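Local coordinates for cystathionine gamma-synthase (Xanthomonas oryzae pv. oryzae, PDB 6LD8), which probably uses pyridoxal 5'-phosphate to make or cleave cystathionine, as other trans-sulfuration enzymes do, at residues L93-V98 with P149-I154; P108-G113 with T156-L161; L180-N185 with L202-T207. The protein carries 1 engineered substitution. All coordinates share one frame; numbering follows the deposited sequence.

Interaction 1 of 3, residues L93-V98 with P149-I154; sequences LVLNAV and PKLVLI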
loop_
_atom_site.group_PDB
_atom_site.type_symbol
_atom_site.label_atom_id
_atom_site.label_comp_id
_atom_site.label_asym_id
_atom_site.label_seq_id
_atom_site.Cartn_x
_atom_site.Cartn_y
_atom_site.Cartn_z
ATOM N N LEU A 93 -17.734 8.820 17.709
ATOM C CA LEU A 93 -18.245 7.504 18.132
ATOM C C LEU A 93 -18.727 7.573 19.594
ATOM O O LEU A 93 -19.829 7.118 19.862
ATOM C CB LEU A 93 -17.128 6.479 17.946
ATOM C CG LEU A 93 -17.440 5.094 18.456
ATOM C CD1 LEU A 93 -18.725 4.552 17.831
ATOM C CD2 LEU A 93 -16.254 4.173 18.214
ATOM N N VAL A 94 -17.912 8.092 20.511
ATOM C CA VAL A 94 -18.245 8.133 21.963
ATOM C C VAL A 94 -19.534 8.966 22.168
ATOM O O VAL A 94 -20.428 8.508 22.877
ATOM C CB VAL A 94 -17.058 8.652 22.809
ATOM C CG1 VAL A 94 -17.463 8.937 24.267
ATOM C CG2 VAL A 94 -15.900 7.674 22.767
ATOM N N LEU A 95 -19.633 10.135 21.574
ATOM C CA LEU A 95 -20.841 10.988 21.711
ATOM C C LEU A 95 -22.089 10.211 21.265
ATOM O O LEU A 95 -23.054 10.227 22.013
ATOM C CB LEU A 95 -20.673 12.255 20.891
ATOM C CG LEU A 95 -19.468 13.089 21.274
ATOM C CD1 LEU A 95 -19.499 14.420 20.563
ATOM C CD2 LEU A 95 -19.399 13.284 22.766
ATOM N N ASN A 96 -22.039 9.467 20.166
ATOM C CA ASN A 96 -23.189 8.667 19.670
ATOM C C ASN A 96 -23.439 7.453 20.577
ATOM O O ASN A 96 -24.608 7.045 20.739
ATOM C CB ASN A 96 -23.001 8.256 18.202
ATOM C CG ASN A 96 -23.410 9.335 17.223
ATOM O OD1 ASN A 96 -24.573 9.388 16.806
ATOM N ND2 ASN A 96 -22.481 10.219 16.877
ATOM N N ALA A 97 -22.426 6.810 21.133
ATOM C CA ALA A 97 -22.689 5.572 21.886
ATOM C C ALA A 97 -23.266 5.889 23.270
ATOM O O ALA A 97 -23.881 5.000 23.849
ATOM C CB ALA A 97 -21.417 4.794 22.026
ATOM N N VAL A 98 -22.962 7.059 23.834
ATOM C CA VAL A 98 -23.156 7.342 25.284
ATOM C C VAL A 98 -24.274 8.375 25.503
ATOM O O VAL A 98 -24.962 8.250 26.485
ATOM C CB VAL A 98 -21.825 7.816 25.895
ATOM C CG1 VAL A 98 -21.998 8.497 27.243
ATOM C CG2 VAL A 98 -20.878 6.657 26.019
ATOM N N PRO A 149 -24.218 15.587 34.950
ATOM C CA PRO A 149 -23.923 15.330 33.543
ATOM C C PRO A 149 -23.838 13.830 33.266
ATOM O O PRO A 149 -23.597 13.029 34.165
ATOM C CB PRO A 149 -22.568 16.001 33.344
ATOM C CG PRO A 149 -21.911 15.849 34.700
ATOM C CD PRO A 149 -23.035 16.049 35.689
ATOM N N LYS A 150 -24.052 13.444 32.019
ATOM C CA LYS A 150 -24.009 12.001 31.669
ATOM C C LYS A 150 -22.547 11.574 31.485
ATOM O O LYS A 150 -22.201 10.398 31.746
ATOM C CB LYS A 150 -24.790 11.783 30.375
ATOM C CG LYS A 150 -24.825 10.351 29.901
ATOM C CD LYS A 150 -25.411 9.437 30.895
ATOM C CE LYS A 150 -26.249 8.335 30.274
ATOM N NZ LYS A 150 -25.454 7.098 30.131
ATOM N N LEU A 151 -21.744 12.498 30.971
ATOM C CA LEU A 151 -20.377 12.213 30.487
ATOM C C LEU A 151 -19.521 13.433 30.727
ATOM O O LEU A 151 -19.957 14.553 30.451
ATOM C CB LEU A 151 -20.435 11.895 28.986
ATOM C CG LEU A 151 -19.101 11.590 28.310
ATOM C CD1 LEU A 151 -18.448 10.341 28.904
ATOM C CD2 LEU A 151 -19.300 11.413 26.816
ATOM N N VAL A 152 -18.314 13.196 31.191
ATOM C CA VAL A 152 -17.271 14.258 31.269
ATOM C C VAL A 152 -16.110 13.878 30.349
ATOM O O VAL A 152 -15.569 12.776 30.490
ATOM C CB VAL A 152 -16.806 14.406 32.730
ATOM C CG1 VAL A 152 -15.696 15.430 32.892
ATOM C CG2 VAL A 152 -18.004 14.763 33.594
ATOM N N LEU A 153 -15.665 14.829 29.550
ATOM C CA LEU A 153 -14.470 14.659 28.715
ATOM C C LEU A 153 -13.344 15.463 29.356
ATOM O O LEU A 153 -13.474 16.695 29.489
ATOM C CB LEU A 153 -14.734 15.130 27.279
ATOM C CG LEU A 153 -13.580 14.849 26.302
ATOM C CD1 LEU A 153 -14.086 14.158 25.051
ATOM C CD2 LEU A 153 -12.861 16.115 25.921
ATOM N N ILE A 154 -12.244 14.772 29.591
ATOM C CA ILE A 154 -10.957 15.375 30.020
ATOM C C ILE A 154 -9.956 15.328 28.861
ATOM O O ILE A 154 -9.767 14.240 28.283
ATOM C CB ILE A 154 -10.423 14.545 31.199
ATOM C CG1 ILE A 154 -11.380 14.563 32.397
ATOM C CG2 ILE A 154 -9.044 15.052 31.557
ATOM C CD1 ILE A 154 -11.150 13.468 33.401
#

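Interaction 2 of 3, residues P108-G113 with T156-L161; sequences PHDAYG and TPSNPL. With 0JO (2-{[(E)-{3-hydroxy-2-methyl-5-[(phosphonooxy)methyl]pyridin-4-yl}methylidene]amino}prop-2-enoic acid), chain E; CYS (cysteine), chain F.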
loop_
_atom_site.group_PDB
_atom_site.type_symbol
_atom_site.label_atom_id
_atom_site.label_comp_id
_atom_site.label_asym_id
_atom_site.label_seq_id
_atom_site.Cartn_x
_atom_site.Cartn_y
_atom_site.Cartn_z
ATOM N N PRO A 108 -13.769 20.344 28.525
ATOM C CA PRO A 108 -12.797 21.348 28.927
ATOM C C PRO A 108 -12.939 22.601 28.074
ATOM O O PRO A 108 -13.167 22.461 26.934
ATOM C CB PRO A 108 -11.442 20.661 28.665
ATOM C CG PRO A 108 -11.751 19.161 28.665
ATOM C CD PRO A 108 -13.117 19.120 28.012
ATOM N N HIS A 109 -12.670 23.766 28.646
ATOM C CA HIS A 109 -12.625 25.073 27.946
ATOM C C HIS A 109 -11.466 25.086 26.955
ATOM O O HIS A 109 -11.470 25.894 26.032
ATOM C CB HIS A 109 -12.525 26.220 28.980
ATOM C CG HIS A 109 -11.213 26.309 29.709
ATOM N ND1 HIS A 109 -10.598 25.211 30.292
ATOM C CD2 HIS A 109 -10.401 27.369 29.966
ATOM C CE1 HIS A 109 -9.449 25.588 30.832
ATOM N NE2 HIS A 109 -9.310 26.911 30.636
ATOM N N ASP A 110 -10.415 24.324 27.214
ATOM C CA ASP A 110 -9.156 24.492 26.442
ATOM C C ASP A 110 -8.883 23.248 25.567
ATOM O O ASP A 110 -7.700 23.013 25.240
ATOM C CB ASP A 110 -8.006 24.804 27.409
ATOM C CG ASP A 110 -7.623 23.732 28.417
ATOM O OD1 ASP A 110 -8.398 22.756 28.653
ATOM O OD2 ASP A 110 -6.522 23.904 29.023
ATOM N N ALA A 111 -9.913 22.473 25.199
ATOM C CA ALA A 111 -9.761 21.268 24.333
ATOM C C ALA A 111 -9.319 21.671 22.916
ATOM O O ALA A 111 -9.364 22.881 22.580
ATOM C CB ALA A 111 -11.033 20.455 24.317
ATOM N N TYR A 112 -8.819 20.701 22.136
ATOM C CA TYR A 112 -8.495 20.879 20.695
ATOM C C TYR A 112 -9.674 21.629 20.052
ATOM O O TYR A 112 -10.822 21.268 20.353
ATOM C CB TYR A 112 -8.199 19.502 20.079
ATOM C CG TYR A 112 -8.168 19.478 18.568
ATOM C CD1 TYR A 112 -7.358 20.352 17.865
ATOM C CD2 TYR A 112 -9.005 18.633 17.836
ATOM C CE1 TYR A 112 -7.368 20.396 16.480
ATOM C CE2 TYR A 112 -9.001 18.641 16.445
ATOM C CZ TYR A 112 -8.191 19.535 15.765
ATOM O OH TYR A 112 -8.169 19.609 14.400
ATOM N N GLY A 113 -9.399 22.657 19.248
ATOM C CA GLY A 113 -10.402 23.423 18.466
ATOM C C GLY A 113 -11.381 22.544 17.671
ATOM O O GLY A 113 -12.596 22.809 17.650
ATOM N N THR A 156 -5.963 15.958 28.806
ATOM C CA THR A 156 -4.732 16.283 29.585
ATOM C C THR A 156 -3.524 15.514 29.051
ATOM O O THR A 156 -3.556 14.294 28.893
ATOM C CB THR A 156 -4.921 16.082 31.099
ATOM O OG1 THR A 156 -3.765 16.512 31.821
ATOM C CG2 THR A 156 -5.139 14.651 31.500
ATOM N N PRO A 157 -2.393 16.204 28.842
ATOM C CA PRO A 157 -2.317 17.653 28.859
ATOM C C PRO A 157 -3.089 18.264 27.708
ATOM O O PRO A 157 -3.278 17.611 26.718
ATOM C CB PRO A 157 -0.857 17.980 28.551
ATOM C CG PRO A 157 -0.107 16.707 28.921
ATOM C CD PRO A 157 -1.077 15.593 28.638
ATOM N N SER A 158 -3.386 19.540 27.835
ATOM C CA SER A 158 -4.364 20.238 26.993
ATOM C C SER A 158 -3.595 20.882 25.828
ATOM O O SER A 158 -2.445 21.302 26.006
ATOM C CB SER A 158 -5.171 21.234 27.833
ATOM O OG SER A 158 -4.465 22.464 28.048
ATOM N N ASN A 159 -4.251 20.969 24.683
ATOM C CA ASN A 159 -3.703 21.454 23.413
ATOM C C ASN A 159 -4.271 22.838 23.192
ATOM O O ASN A 159 -5.463 22.939 22.942
ATOM C CB ASN A 159 -4.134 20.472 22.323
ATOM C CG ASN A 159 -3.771 20.886 20.909
ATOM O OD1 ASN A 159 -4.213 20.205 19.969
ATOM N ND2 ASN A 159 -2.993 21.960 20.760
ATOM N N PRO A 160 -3.467 23.915 23.169
ATOM C CA PRO A 160 -2.009 23.857 23.149
ATOM C C PRO A 160 -1.240 24.505 24.315
ATOM O O PRO A 160 -0.118 24.847 24.107
ATOM C CB PRO A 160 -1.804 24.792 21.950
ATOM C CG PRO A 160 -2.728 25.954 22.277
ATOM C CD PRO A 160 -3.908 25.300 22.998
ATOM N N LEU A 161 -1.839 24.673 25.497
ATOM C CA LEU A 161 -1.197 25.340 26.667
ATOM C C LEU A 161 -0.704 24.345 27.729
ATOM O O LEU A 161 -0.152 24.793 28.754
ATOM C CB LEU A 161 -2.244 26.284 27.246
ATOM C CG LEU A 161 -2.439 27.522 26.382
ATOM C CD1 LEU A 161 -3.814 28.116 26.612
ATOM C CD2 LEU A 161 -1.327 28.542 26.643
HETATM O O 0JO E . -2.617 19.844 15.212
HETATM C C 0JO E . -3.523 19.516 15.987
HETATM O OXT 0JO E . -3.723 20.095 17.076
HETATM C CA 0JO E . -4.476 18.502 15.567
HETATM C CB 0JO E . -4.795 18.357 14.179
HETATM N N 0JO E . -5.058 17.739 16.596
HETATM C C4A 0JO E . -5.885 16.742 16.495
HETATM C C4 0JO E . -6.505 16.162 17.697
HETATM C C3 0JO E . -5.959 16.490 18.964
HETATM O O3 0JO E . -4.892 17.312 19.084
HETATM C C2 0JO E . -6.532 15.971 20.121
HETATM C C2A 0JO E . -5.967 16.304 21.469
HETATM N N1 0JO E . -7.611 15.180 20.048
HETATM C C6 0JO E . -8.149 14.882 18.852
HETATM C C5 0JO E . -7.635 15.322 17.662
HETATM C C5A 0JO E . -8.350 14.947 16.388
HETATM O OP4 0JO E . -7.769 13.822 15.678
HETATM P P 0JO E . -7.741 13.712 14.054
HETATM O OP3 0JO E . -6.983 12.397 13.883
HETATM O OP1 0JO E . -9.235 13.548 13.656
HETATM O OP2 0JO E . -7.056 14.916 13.513
HETATM N N CYS F . -7.662 22.457 9.694
HETATM C CA CYS F . -7.880 21.132 10.358
HETATM C C CYS F . -9.304 21.107 10.928
HETATM O O CYS F . -9.718 20.241 11.672
HETATM C CB CYS F . -6.772 20.798 11.372
HETATM S SG CYS F . -6.830 21.622 12.992
HETATM O OXT CYS F . -10.116 21.975 10.626
HETATM O O HOH W 1 -4.903 24.093 25.866
#

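Interaction 3 of 3, residues L180-N185 with L202-T207; sequences LTVVDN and LVLHST. With 0JO (2-{[(E)-{3-hydroxy-2-methyl-5-[(phosphonooxy)methyl]pyridin-4-yl}methylidene]amino}prop-2-enoic acid), chain E.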
loop_
_atom_site.group_PDB
_atom_site.type_symbol
_atom_site.label_atom_id
_atom_site.label_comp_id
_atom_site.label_asym_id
_atom_site.label_seq_id
_atom_site.Cartn_x
_atom_site.Cartn_y
_atom_site.Cartn_z
ATOM N N LEU A 180 -20.167 9.251 33.468
ATOM C CA LEU A 180 -19.066 8.480 32.828
ATOM C C LEU A 180 -17.936 9.472 32.541
ATOM O O LEU A 180 -18.212 10.720 32.385
ATOM C CB LEU A 180 -19.573 7.808 31.536
ATOM C CG LEU A 180 -20.613 6.696 31.731
ATOM C CD1 LEU A 180 -21.325 6.359 30.428
ATOM C CD2 LEU A 180 -20.004 5.432 32.320
ATOM N N THR A 181 -16.716 8.959 32.396
ATOM C CA THR A 181 -15.552 9.798 32.007
ATOM C C THR A 181 -14.850 9.246 30.777
ATOM O O THR A 181 -14.634 8.019 30.701
ATOM C CB THR A 181 -14.565 9.886 33.169
ATOM O OG1 THR A 181 -14.385 8.546 33.631
ATOM C CG2 THR A 181 -15.128 10.765 34.257
ATOM N N VAL A 182 -14.442 10.150 29.901
ATOM C CA VAL A 182 -13.629 9.790 28.718
ATOM C C VAL A 182 -12.410 10.697 28.741
ATOM O O VAL A 182 -12.595 11.908 28.887
ATOM C CB VAL A 182 -14.413 9.898 27.388
ATOM C CG1 VAL A 182 -15.074 11.261 27.186
ATOM C CG2 VAL A 182 -13.496 9.582 26.213
ATOM N N VAL A 183 -11.213 10.137 28.577
ATOM C CA VAL A 183 -9.985 10.998 28.487
ATOM C C VAL A 183 -9.395 10.917 27.072
ATOM O O VAL A 183 -9.231 9.820 26.578
ATOM C CB VAL A 183 -8.959 10.547 29.544
ATOM C CG1 VAL A 183 -7.738 11.461 29.541
ATOM C CG2 VAL A 183 -9.610 10.456 30.923
ATOM N N ASP A 184 -9.174 12.063 26.453
ATOM C CA ASP A 184 -8.392 12.245 25.230
ATOM C C ASP A 184 -6.912 12.242 25.635
ATOM O O ASP A 184 -6.417 13.256 26.113
ATOM C CB ASP A 184 -8.813 13.520 24.505
ATOM C CG ASP A 184 -8.165 13.607 23.132
ATOM O OD1 ASP A 184 -7.184 12.850 22.954
ATOM O OD2 ASP A 184 -8.664 14.392 22.243
ATOM N N ASN A 185 -6.261 11.107 25.427
ATOM C CA ASN A 185 -4.855 10.809 25.789
ATOM C C ASN A 185 -3.917 10.974 24.572
ATOM O O ASN A 185 -2.855 10.390 24.566
ATOM C CB ASN A 185 -4.832 9.411 26.394
ATOM C CG ASN A 185 -3.565 9.121 27.158
ATOM O OD1 ASN A 185 -3.123 7.962 27.241
ATOM N ND2 ASN A 185 -2.978 10.174 27.684
ATOM N N LEU A 202 -13.434 5.285 29.585
ATOM C CA LEU A 202 -13.006 5.352 28.177
ATOM C C LEU A 202 -11.735 6.191 28.077
ATOM O O LEU A 202 -11.641 7.296 28.730
ATOM C CB LEU A 202 -14.083 6.047 27.346
ATOM C CG LEU A 202 -15.449 5.375 27.283
ATOM C CD1 LEU A 202 -16.508 6.403 26.882
ATOM C CD2 LEU A 202 -15.421 4.223 26.310
ATOM N N VAL A 203 -10.843 5.728 27.215
ATOM C CA VAL A 203 -9.690 6.521 26.759
ATOM C C VAL A 203 -9.733 6.565 25.226
ATOM O O VAL A 203 -10.044 5.539 24.595
ATOM C CB VAL A 203 -8.390 5.950 27.352
ATOM C CG1 VAL A 203 -8.121 4.534 26.917
ATOM C CG2 VAL A 203 -7.221 6.830 27.004
ATOM N N LEU A 204 -9.425 7.713 24.646
ATOM C CA LEU A 204 -9.372 7.794 23.187
ATOM C C LEU A 204 -8.139 8.548 22.717
ATOM O O LEU A 204 -7.555 9.320 23.471
ATOM C CB LEU A 204 -10.687 8.403 22.665
ATOM C CG LEU A 204 -11.016 9.849 22.973
ATOM C CD1 LEU A 204 -10.227 10.785 22.099
ATOM C CD2 LEU A 204 -12.503 10.066 22.726
ATOM N N HIS A 205 -7.835 8.355 21.449
ATOM C CA HIS A 205 -6.631 8.892 20.787
ATOM C C HIS A 205 -6.948 9.299 19.359
ATOM O O HIS A 205 -7.650 8.540 18.680
ATOM C CB HIS A 205 -5.605 7.778 20.641
ATOM C CG HIS A 205 -5.006 7.363 21.921
ATOM N ND1 HIS A 205 -4.000 8.131 22.521
ATOM C CD2 HIS A 205 -5.252 6.295 22.718
ATOM C CE1 HIS A 205 -3.669 7.549 23.664
ATOM N NE2 HIS A 205 -4.446 6.423 23.830
ATOM N N SER A 206 -6.333 10.369 18.909
ATOM C CA SER A 206 -5.902 10.481 17.501
ATOM C C SER A 206 -4.646 9.644 17.272
ATOM O O SER A 206 -3.599 10.102 17.715
ATOM C CB SER A 206 -5.661 11.890 17.166
ATOM O OG SER A 206 -5.135 11.975 15.884
ATOM N N THR A 207 -4.736 8.485 16.614
ATOM C CA THR A 207 -3.575 7.659 16.235
ATOM C C THR A 207 -2.711 8.379 15.202
ATOM O O THR A 207 -1.601 7.972 14.974
ATOM C CB THR A 207 -3.999 6.323 15.630
ATOM O OG1 THR A 207 -4.777 6.576 14.465
ATOM C CG2 THR A 207 -4.734 5.474 16.628
HETATM O O 0JO E . -2.617 19.844 15.212
HETATM C C 0JO E . -3.523 19.516 15.987
HETATM O OXT 0JO E . -3.723 20.095 17.076
HETATM C CA 0JO E . -4.476 18.502 15.567
HETATM C CB 0JO E . -4.795 18.357 14.179
HETATM N N 0JO E . -5.058 17.739 16.596
HETATM C C4A 0JO E . -5.885 16.742 16.495
HETATM C C4 0JO E . -6.505 16.162 17.697
HETATM C C3 0JO E . -5.959 16.490 18.964
HETATM O O3 0JO E . -4.892 17.312 19.084
HETATM C C2 0JO E . -6.532 15.971 20.121
HETATM C C2A 0JO E . -5.967 16.304 21.469
HETATM N N1 0JO E . -7.611 15.180 20.048
HETATM C C6 0JO E . -8.149 14.882 18.852
HETATM C C5 0JO E . -7.635 15.322 17.662
HETATM C C5A 0JO E . -8.350 14.947 16.388
HETATM O OP4 0JO E . -7.769 13.822 15.678
HETATM P P 0JO E . -7.741 13.712 14.054
HETATM O OP3 0JO E . -6.983 12.397 13.883
HETATM O OP1 0JO E . -9.235 13.548 13.656
HETATM O OP2 0JO E . -7.056 14.916 13.513
#

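Interaction 1 of 3, residues L93-V98 with P149-I154
Leu151 extends from its strand toward the helix and sets one methyl, CD2, among the side chains of Val94, Leu95 and Val98. This is helix-on-sheet packing in the large PLP-binding domain, whose sheet has the aspartate aminotransferase-like (fold type I) form. Helix 87-98 lies on strand 151-155. Its segment 93-98 runs nearly antiparallel to strand residues 151-154, at 166°. The axes of the two short segments come within 11.0 Å, a separation bridged by side chains.

Val94 CG1 and Leu151 CD2 are 4.0 Å apart. Val98 CG1 stands at the same 4.0 Å from Leu151 CD2. Both valines cross the leucine at about a right angle. They sit one helical turn apart, and each turns CG1 anti to its backbone N (chi1 170° and 164°), which brings that methyl to the leucine. Leu95 CD2 is a looser neighbour, 4.5 Å from Leu151 CD2.

Further out, Leu105 of strand 104-108 and Leu180 and Val182 of strand 180-184 also pack on Leu151. Backbone hydrogen bonds tie Leu151 to Val106, and Lys150 to Thr104 and Leu180. The other flank of the helix meets helix 227-240, where Ala97 touches Leu233 and Trp236. At the Lys150 end of the contact the bent chain of Lys150 passes the last turn of the helix, with NZ 3.9 Å from Val98 O.

Interaction 2 of 3, residues P108-G113 with T156-L161
The Tyr112 ring lies over the cofactor adduct 0JO, a PLP imine of aminoacrylate. One ring face covers the adduct: Tyr112 CD2 is 3.5 Å from C4 of its pyridine, and Tyr112 CE1 is 3.5 Å from its imine N. At the ring edge, near the plane, is the sulfur of a bound cysteine, modelled too close to the phenol oxygen, so its exact place is doubtful. Chi1 of 167° carries the ring away from the backbone N and out over the adduct. The phenol OH is hydrogen-bonded to Arg59 of the second subunit, so the site is completed across a subunit interface. The Asn159 side chain approaches the ring obliquely and also lies beside the adduct.

The second flat group is the Asp110 carboxylate. Ser158 OG donates to Asp110 OD2 at 2.7 Å and meets it from above the carboxylate plane, 64° out of it. The same OD2 has a salt bridge to Arg163. A water joins the two loops. It donates to Asp110 O at 3.1 Å and to Ser158 OG at 2.8 Å, and it accepts from Leu161 N at 3.1 Å. Glu155 binds the backbone N of both Tyr112 and Asn159, and so ties the two loops to the end of strand 151-155.

A type I turn, Pro108 to Ala111, begins at the end of strand 104-108, and Tyr112 is the N-cap of helix 113-124. Residues 156-161 link strand 151-155 to the stretch before helix 167-176.

Interaction 3 of 3, residues L180-N185 with L202-T207
Asp184 and Leu204 meet where two parallel strands reach the cofactor. At the base of the aspartate, CB is 3.9 Å from Leu204 CD1. One bond further, CG comes within 3.6 Å of the same Leu204 CD1. The carboxylate then divides its work. OD1 is hydrogen-bonded to Thr186 OG1, which helps fix its rotation. OD2 lies 2.6 Å from the pyridine N1 of 0JO. Chi1 of -171° turns CG from the backbone N and sends the carboxylate to the ring nitrogen. An aspartate at this place is characteristic of fold type I PLP enzymes, where it probably keeps N1 protonated and strengthens the ring as an electron sink.

Strands 180-184 and 202-206 are neighbours in the central seven-stranded sheet of the PLP-binding domain. Their segments run parallel, 25° apart. Four backbone bonds join them in the usual parallel pattern. Val183 lies at the middle: its N donates to Leu202 O at 2.9 Å, and its O accepts from Leu204 N. Asn185 N closes the ladder on Leu204 O. Leu202 N to Thr181 O is the longest of the four and the most bent, with 138° at the hydrogen.

Val182 shares the Asp184 face. Its CG2 packs on Leu204 CD2 at 3.7 Å and on Leu202 CB. Helix 87-98 covers these leucines through Ile91 and Val94. On the face that carries Val183 and Val203, Val203 CG2 touches Asn185 CB. His205 NE2 is hydrogen-bonded to Glu76. Near the end of the strand, Ser206 OG donates to phosphate oxygen OP3 of 0JO at 2.8 Å.

All three interactions belong to the same PLP-binding domain. Interactions 1 and 3 share its central sheet, with strands 151-155 and 180-184 side by side. Their centres are about 10 Å apart, and Leu180 and Val152 probably bond through their backbones. Helix 87-98, which supplies one side of interaction 1, also packs on the leucines of interaction 3. Interaction 2 lies about 17 Å from interaction 1 and about 13 Å from interaction 3, centre to centre, in loops that follow strands 104-108 and 151-155. Along the chain the segments of interactions 1 and 2 alternate, and interaction 3 comes after both. Interactions 2 and 3 both touch 0JO, so loop and strand ends hold one cofactor between them.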